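Local coordinates for putative PLP-dependent aminotransferase (Bacillus cereus ATCC 10987, PDB 3JU7), which probably binds pyridoxal phosphate and acts as a transaminase, at residues A81-F86 with I132-A137; D111-K116 with F139-N144. One frame throughout, in Å; residues are numbered along the deposited sequence.

How the contacts relate
Both contacts are buried, and their centres lie about 11 Å apart. Contact 1 joins two neighbouring strands, 80-84 and 130-133, and then the chain leaving them; contact 2 joins the loops that follow strands 101-105 and 130-133, so the chain beyond 130-133 serves both. The chemistry changes accordingly: two backbone hydrogen bonds, aliphatic packing and a single tyrosine against a proline in contact 1, aromatic rings, a hydroxyl pair and a selenomethionine in contact 2, which has no backbone bond across it and reaches the surface at N144. The two meet directly, F86 CE2 lying 3.6 Å from F139 CZ and P135 CB 3.6 Å from M114 CE.

Contact 1: A81-F86 with I132-A137; sequences ALMPSF and IVVPYA
L82 and V134 bury the most surface here, and the backbone bond between them is the straighter of two that join the segments: V134 N donates to L82 O at 2.8 Å with 171° at the hydrogen. Toward the same neighbour L82 also gives its own N-H to I132 O, 2.9 Å away, at a less linear 158°. One residue thus grips both I132 and V134 and skips V133, whose CA instead comes within 3.5 Å of L82 O as a C-H...O contact. This is the bonding of parallel strands, and A81-I132 and L82-V133 are the paired residues. Strand 80-84 is the middle one of a three-stranded parallel sheet, with 130-133 at one edge and 101-105 on the far side, where M83 continues the bonding to Y103 and I105. Helix 116-126, lying between 101-105 and 130-133 in sequence, packs against L82 and V133 through L119, whereas helix 90-97 meets A81, M83 and V134 on the opposite face. On that face I132 brings CG2 to 3.6 Å from A81 CB, its CG1 branch being turned anti to the backbone N (chi1 -160°) and leading away from A81. V134 meets M83 twice at the sheet's end: V134 CB lies 4.3 Å from M83 CE, and V134 O, 3.2 Å from M83 CB, also faces P84 CD. Beyond the paired residues Y136 takes over. The Y136 and P84 side chains cross at about a right angle, with Y136 CB 4.0 Å from P84 CG, and the tyrosine ring edge receives F86 O in plane, 3.5 Å from Y136 CD2. The far end of that ring is tied to the following loop, Y136 OH being hydrogen-bonded to F139 N.

Contact 2: D111-K116 with F139-N144; sequences DWYMDK and FGSWMN
Y113 meets S141 and M143 at once, one at the rim of its ring and the other over a face. The polar part is a close hydroxyl pair, Y113 OH and S141 OG, 2.5 Å apart, with OG lying in the plane of the ring at its edge. Both oxygens have further partners, Y113 OH in T283 OG1 and S141 OG in T138 O, so each hydroxyl of this buried pair is held from a second side of the structure as well. A second polar element shapes the loop itself: D111 OD1 accepts the N-H of Y113 at 3.0 Å, closing an Asx turn. D111 O, bonded to Q281 NE2, lies 3.5 Å above the centre of the Y113 ring. The opposite face is taken by M143, whose CB stands 3.5 Å from the Y113 ring centroid and only 11° off the normal, a CH-pi contact. With CG anti to the backbone N (chi1 179°), the selenomethionine chain runs back along the ring, and SE adds an oblique Met-aromatic contact. These loops follow strands 101-105 and 130-133, the two outer strands of the parallel sheet, and lead into helices 116-126 and 146-153, so the ring is clamped where two strand-to-helix connections meet. The remaining aromatic contact is between W112 and F139. Their planes stand at 82°, yet the two rings touch at their borders and do not stack, W112 CE3 lying at the edge of the F139 ring, 3.4 Å from F139 CE2, next to I347 of strand 347-350.

Contact 1: A81-F86 with I132-A137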
loop_
_atom_site.group_PDB
_atom_site.type_symbol
_atom_site.label_atom_id
_atom_site.label_comp_id
_atom_site.label_asym_id
_atom_site.label_seq_id
_atom_site.Cartn_x
_atom_site.Cartn_y
_atom_site.Cartn_z
ATOM N N ALA A 81 11.502 7.786 -17.131
ATOM C CA ALA A 81 10.247 7.083 -17.442
ATOM C C ALA A 81 9.489 7.980 -18.431
ATOM O O ALA A 81 9.070 9.087 -18.057
ATOM C CB ALA A 81 9.409 6.863 -16.171
ATOM N N LEU A 82 9.365 7.556 -19.687
ATOM C CA LEU A 82 8.675 8.377 -20.712
ATOM C C LEU A 82 7.163 8.135 -20.551
ATOM O O LEU A 82 6.696 6.987 -20.576
ATOM C CB LEU A 82 9.129 8.006 -22.122
ATOM C CG LEU A 82 10.447 8.574 -22.619
ATOM C CD1 LEU A 82 11.566 8.488 -21.552
ATOM C CD2 LEU A 82 10.802 7.860 -23.915
HETATM N N MSE A 83 6.422 9.204 -20.298
HETATM C CA MSE A 83 4.991 9.112 -20.044
HETATM C C MSE A 83 4.313 10.412 -20.451
HETATM O O MSE A 83 4.948 11.431 -20.615
HETATM C CB MSE A 83 4.722 8.856 -18.556
HETATM C CG MSE A 83 5.290 9.966 -17.663
HETATM SE SE MSE A 83 4.995 9.744 -15.762
HETATM C CE MSE A 83 5.960 8.101 -15.465
ATOM N N PRO A 84 3.001 10.385 -20.576
ATOM C CA PRO A 84 2.297 11.640 -20.791
ATOM C C PRO A 84 2.286 12.511 -19.539
ATOM O O PRO A 84 2.409 11.980 -18.425
ATOM C CB PRO A 84 0.886 11.176 -21.110
ATOM C CG PRO A 84 0.761 9.879 -20.342
ATOM C CD PRO A 84 2.090 9.223 -20.595
ATOM N N SER A 85 2.174 13.830 -19.727
ATOM C CA SER A 85 1.880 14.768 -18.641
ATOM C C SER A 85 0.387 14.676 -18.314
ATOM O O SER A 85 -0.039 14.771 -17.144
ATOM C CB SER A 85 2.218 16.200 -19.071
ATOM O OG SER A 85 1.775 17.150 -18.122
ATOM N N PHE A 86 -0.408 14.450 -19.353
ATOM C CA PHE A 86 -1.858 14.395 -19.206
ATOM C C PHE A 86 -2.250 13.050 -18.595
ATOM O O PHE A 86 -2.677 12.130 -19.287
ATOM C CB PHE A 86 -2.521 14.641 -20.565
ATOM C CG PHE A 86 -4.014 14.835 -20.503
ATOM C CD1 PHE A 86 -4.553 16.069 -20.176
ATOM C CD2 PHE A 86 -4.880 13.794 -20.830
ATOM C CE1 PHE A 86 -5.929 16.267 -20.137
ATOM C CE2 PHE A 86 -6.274 13.985 -20.813
ATOM C CZ PHE A 86 -6.796 15.228 -20.453
ATOM N N ILE A 132 12.186 3.173 -18.961
ATOM C CA ILE A 132 10.844 2.600 -19.106
ATOM C C ILE A 132 9.891 3.564 -19.815
ATOM O O ILE A 132 10.105 4.775 -19.841
ATOM C CB ILE A 132 10.282 2.192 -17.711
ATOM C CG1 ILE A 132 9.137 1.173 -17.839
ATOM C CG2 ILE A 132 9.983 3.421 -16.849
ATOM C CD1 ILE A 132 8.905 0.378 -16.578
ATOM N N VAL A 133 8.860 3.001 -20.414
ATOM C CA VAL A 133 7.801 3.751 -21.039
ATOM C C VAL A 133 6.496 3.391 -20.323
ATOM O O VAL A 133 6.183 2.209 -20.144
ATOM C CB VAL A 133 7.700 3.413 -22.560
ATOM C CG1 VAL A 133 6.445 4.004 -23.149
ATOM C CG2 VAL A 133 8.988 3.878 -23.315
ATOM N N VAL A 134 5.733 4.407 -19.935
ATOM C CA VAL A 134 4.532 4.208 -19.128
ATOM C C VAL A 134 3.390 5.007 -19.760
ATOM O O VAL A 134 3.136 6.154 -19.381
ATOM C CB VAL A 134 4.789 4.631 -17.664
ATOM C CG1 VAL A 134 3.585 4.300 -16.741
ATOM C CG2 VAL A 134 6.072 3.976 -17.151
ATOM N N PRO A 135 2.714 4.411 -20.745
ATOM C CA PRO A 135 1.561 5.103 -21.313
ATOM C C PRO A 135 0.355 4.994 -20.387
ATOM O O PRO A 135 0.277 4.072 -19.535
ATOM C CB PRO A 135 1.310 4.354 -22.633
ATOM C CG PRO A 135 1.841 3.008 -22.390
ATOM C CD PRO A 135 2.943 3.105 -21.393
ATOM N N TYR A 136 -0.555 5.954 -20.534
ATOM C CA TYR A 136 -1.848 5.928 -19.829
ATOM C C TYR A 136 -3.015 5.738 -20.807
ATOM O O TYR A 136 -3.133 6.462 -21.776
ATOM C CB TYR A 136 -1.979 7.221 -19.058
ATOM C CG TYR A 136 -3.347 7.553 -18.540
ATOM C CD1 TYR A 136 -4.126 6.613 -17.904
ATOM C CD2 TYR A 136 -3.833 8.847 -18.635
ATOM C CE1 TYR A 136 -5.388 6.950 -17.411
ATOM C CE2 TYR A 136 -5.090 9.185 -18.146
ATOM C CZ TYR A 136 -5.867 8.242 -17.543
ATOM O OH TYR A 136 -7.141 8.590 -17.086
ATOM N N ALA A 137 -3.867 4.755 -20.562
ATOM C CA ALA A 137 -5.011 4.496 -21.433
ATOM C C ALA A 137 -6.119 5.483 -21.024
ATOM O O ALA A 137 -7.123 5.132 -20.376
ATOM C CB ALA A 137 -5.456 3.049 -21.315
#

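Contact 2: D111-K116 with F139-N144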
loop_
_atom_site.group_PDB
_atom_site.type_symbol
_atom_site.label_atom_id
_atom_site.label_comp_id
_atom_site.label_asym_id
_atom_site.label_seq_id
_atom_site.Cartn_x
_atom_site.Cartn_y
_atom_site.Cartn_z
ATOM N N ASP A 111 -7.306 11.582 -29.546
ATOM C CA ASP A 111 -7.481 10.394 -28.690
ATOM C C ASP A 111 -6.883 10.571 -27.298
ATOM O O ASP A 111 -7.154 9.776 -26.415
ATOM C CB ASP A 111 -7.009 9.087 -29.371
ATOM C CG ASP A 111 -5.522 9.065 -29.731
ATOM O OD1 ASP A 111 -4.683 9.681 -29.037
ATOM O OD2 ASP A 111 -5.193 8.394 -30.741
ATOM N N TRP A 112 -6.082 11.627 -27.144
ATOM C CA TRP A 112 -5.454 12.056 -25.889
ATOM C C TRP A 112 -4.512 11.042 -25.285
ATOM O O TRP A 112 -4.248 11.066 -24.091
ATOM C CB TRP A 112 -6.496 12.490 -24.869
ATOM C CG TRP A 112 -7.546 13.366 -25.455
ATOM C CD1 TRP A 112 -7.400 14.229 -26.501
ATOM C CD2 TRP A 112 -8.903 13.482 -25.021
ATOM N NE1 TRP A 112 -8.588 14.864 -26.758
ATOM C CE2 TRP A 112 -9.529 14.424 -25.863
ATOM C CE3 TRP A 112 -9.657 12.869 -24.013
ATOM C CZ2 TRP A 112 -10.884 14.773 -25.725
ATOM C CZ3 TRP A 112 -10.983 13.213 -23.870
ATOM C CH2 TRP A 112 -11.588 14.161 -24.732
ATOM N N TYR A 113 -4.011 10.141 -26.116
ATOM C CA TYR A 113 -2.930 9.276 -25.706
ATOM C C TYR A 113 -1.580 9.901 -26.114
ATOM O O TYR A 113 -1.503 10.787 -26.978
ATOM C CB TYR A 113 -3.041 7.884 -26.340
ATOM C CG TYR A 113 -4.396 7.247 -26.310
ATOM C CD1 TYR A 113 -5.114 7.147 -25.132
ATOM C CD2 TYR A 113 -4.921 6.651 -27.445
ATOM C CE1 TYR A 113 -6.355 6.515 -25.100
ATOM C CE2 TYR A 113 -6.157 6.030 -27.432
ATOM C CZ TYR A 113 -6.883 5.961 -26.257
ATOM O OH TYR A 113 -8.109 5.304 -26.242
HETATM N N MSE A 114 -0.528 9.392 -25.493
HETATM C CA MSE A 114 0.843 9.725 -25.841
HETATM C C MSE A 114 0.999 9.528 -27.357
HETATM O O MSE A 114 0.573 8.503 -27.914
HETATM C CB MSE A 114 1.811 8.871 -24.978
HETATM C CG MSE A 114 3.246 9.228 -25.143
HETATM SE SE MSE A 114 4.348 8.693 -23.705
HETATM C CE MSE A 114 3.708 6.813 -23.673
ATOM N N ASP A 115 1.516 10.551 -28.031
ATOM C CA ASP A 115 1.719 10.503 -29.475
ATOM C C ASP A 115 2.920 9.619 -29.804
ATOM O O ASP A 115 4.055 9.972 -29.505
ATOM C CB ASP A 115 1.942 11.923 -30.012
ATOM C CG ASP A 115 2.341 11.956 -31.484
ATOM O OD1 ASP A 115 2.822 10.932 -32.006
ATOM O OD2 ASP A 115 2.213 13.024 -32.109
ATOM N N LYS A 116 2.660 8.486 -30.453
ATOM C CA LYS A 116 3.677 7.453 -30.653
ATOM C C LYS A 116 4.852 7.915 -31.514
ATOM O O LYS A 116 5.973 7.523 -31.281
ATOM C CB LYS A 116 3.034 6.138 -31.157
ATOM C CG LYS A 116 2.393 5.332 -29.959
ATOM C CD LYS A 116 1.429 4.184 -30.339
ATOM C CE LYS A 116 0.057 4.725 -30.731
ATOM N NZ LYS A 116 -0.996 3.673 -30.709
ATOM N N PHE A 139 -8.688 7.908 -19.695
ATOM C CA PHE A 139 -10.122 7.865 -19.365
ATOM C C PHE A 139 -10.781 6.497 -19.611
ATOM O O PHE A 139 -11.946 6.412 -19.992
ATOM C CB PHE A 139 -10.869 8.997 -20.062
ATOM C CG PHE A 139 -10.285 10.412 -19.807
ATOM C CD1 PHE A 139 -9.849 10.802 -18.567
ATOM C CD2 PHE A 139 -10.274 11.355 -20.817
ATOM C CE1 PHE A 139 -9.374 12.086 -18.338
ATOM C CE2 PHE A 139 -9.816 12.627 -20.599
ATOM C CZ PHE A 139 -9.359 12.996 -19.354
ATOM N N GLY A 140 -10.030 5.429 -19.371
ATOM C CA GLY A 140 -10.586 4.057 -19.417
ATOM C C GLY A 140 -10.931 3.645 -20.833
ATOM O O GLY A 140 -11.913 2.990 -21.087
ATOM N N SER A 141 -10.090 4.017 -21.777
ATOM C CA SER A 141 -10.424 3.861 -23.170
ATOM C C SER A 141 -9.521 2.844 -23.812
ATOM O O SER A 141 -8.560 2.338 -23.198
ATOM C CB SER A 141 -10.303 5.216 -23.877
ATOM O OG SER A 141 -8.969 5.654 -23.872
ATOM N N TRP A 142 -9.823 2.562 -25.066
ATOM C CA TRP A 142 -9.131 1.531 -25.782
ATOM C C TRP A 142 -7.939 2.083 -26.535
ATOM O O TRP A 142 -8.008 2.338 -27.729
ATOM C CB TRP A 142 -10.104 0.867 -26.721
ATOM C CG TRP A 142 -9.667 -0.413 -27.228
ATOM C CD1 TRP A 142 -9.010 -0.652 -28.397
ATOM C CD2 TRP A 142 -9.914 -1.684 -26.624
ATOM N NE1 TRP A 142 -8.828 -1.996 -28.552
ATOM C CE2 TRP A 142 -9.362 -2.658 -27.480
ATOM C CE3 TRP A 142 -10.557 -2.093 -25.445
ATOM C CZ2 TRP A 142 -9.398 -4.020 -27.186
ATOM C CZ3 TRP A 142 -10.596 -3.439 -25.143
ATOM C CH2 TRP A 142 -10.013 -4.401 -26.013
HETATM N N MSE A 143 -6.850 2.286 -25.802
HETATM C CA MSE A 143 -5.561 2.683 -26.383
HETATM C C MSE A 143 -4.904 1.432 -26.902
HETATM O O MSE A 143 -4.504 0.553 -26.133
HETATM C CB MSE A 143 -4.676 3.322 -25.340
HETATM C CG MSE A 143 -3.317 3.737 -25.863
HETATM SE SE MSE A 143 -2.266 4.470 -24.431
HETATM C CE MSE A 143 -1.854 2.838 -23.426
ATOM N N ASN A 144 -4.806 1.336 -28.221
ATOM C CA ASN A 144 -4.301 0.148 -28.855
ATOM C C ASN A 144 -2.858 -0.091 -28.446
ATOM O O ASN A 144 -2.091 0.856 -28.367
ATOM C CB ASN A 144 -4.387 0.277 -30.370
ATOM C CG ASN A 144 -4.324 -1.065 -31.053
ATOM O OD1 ASN A 144 -3.235 -1.660 -31.221
ATOM N ND2 ASN A 144 -5.508 -1.574 -31.443
#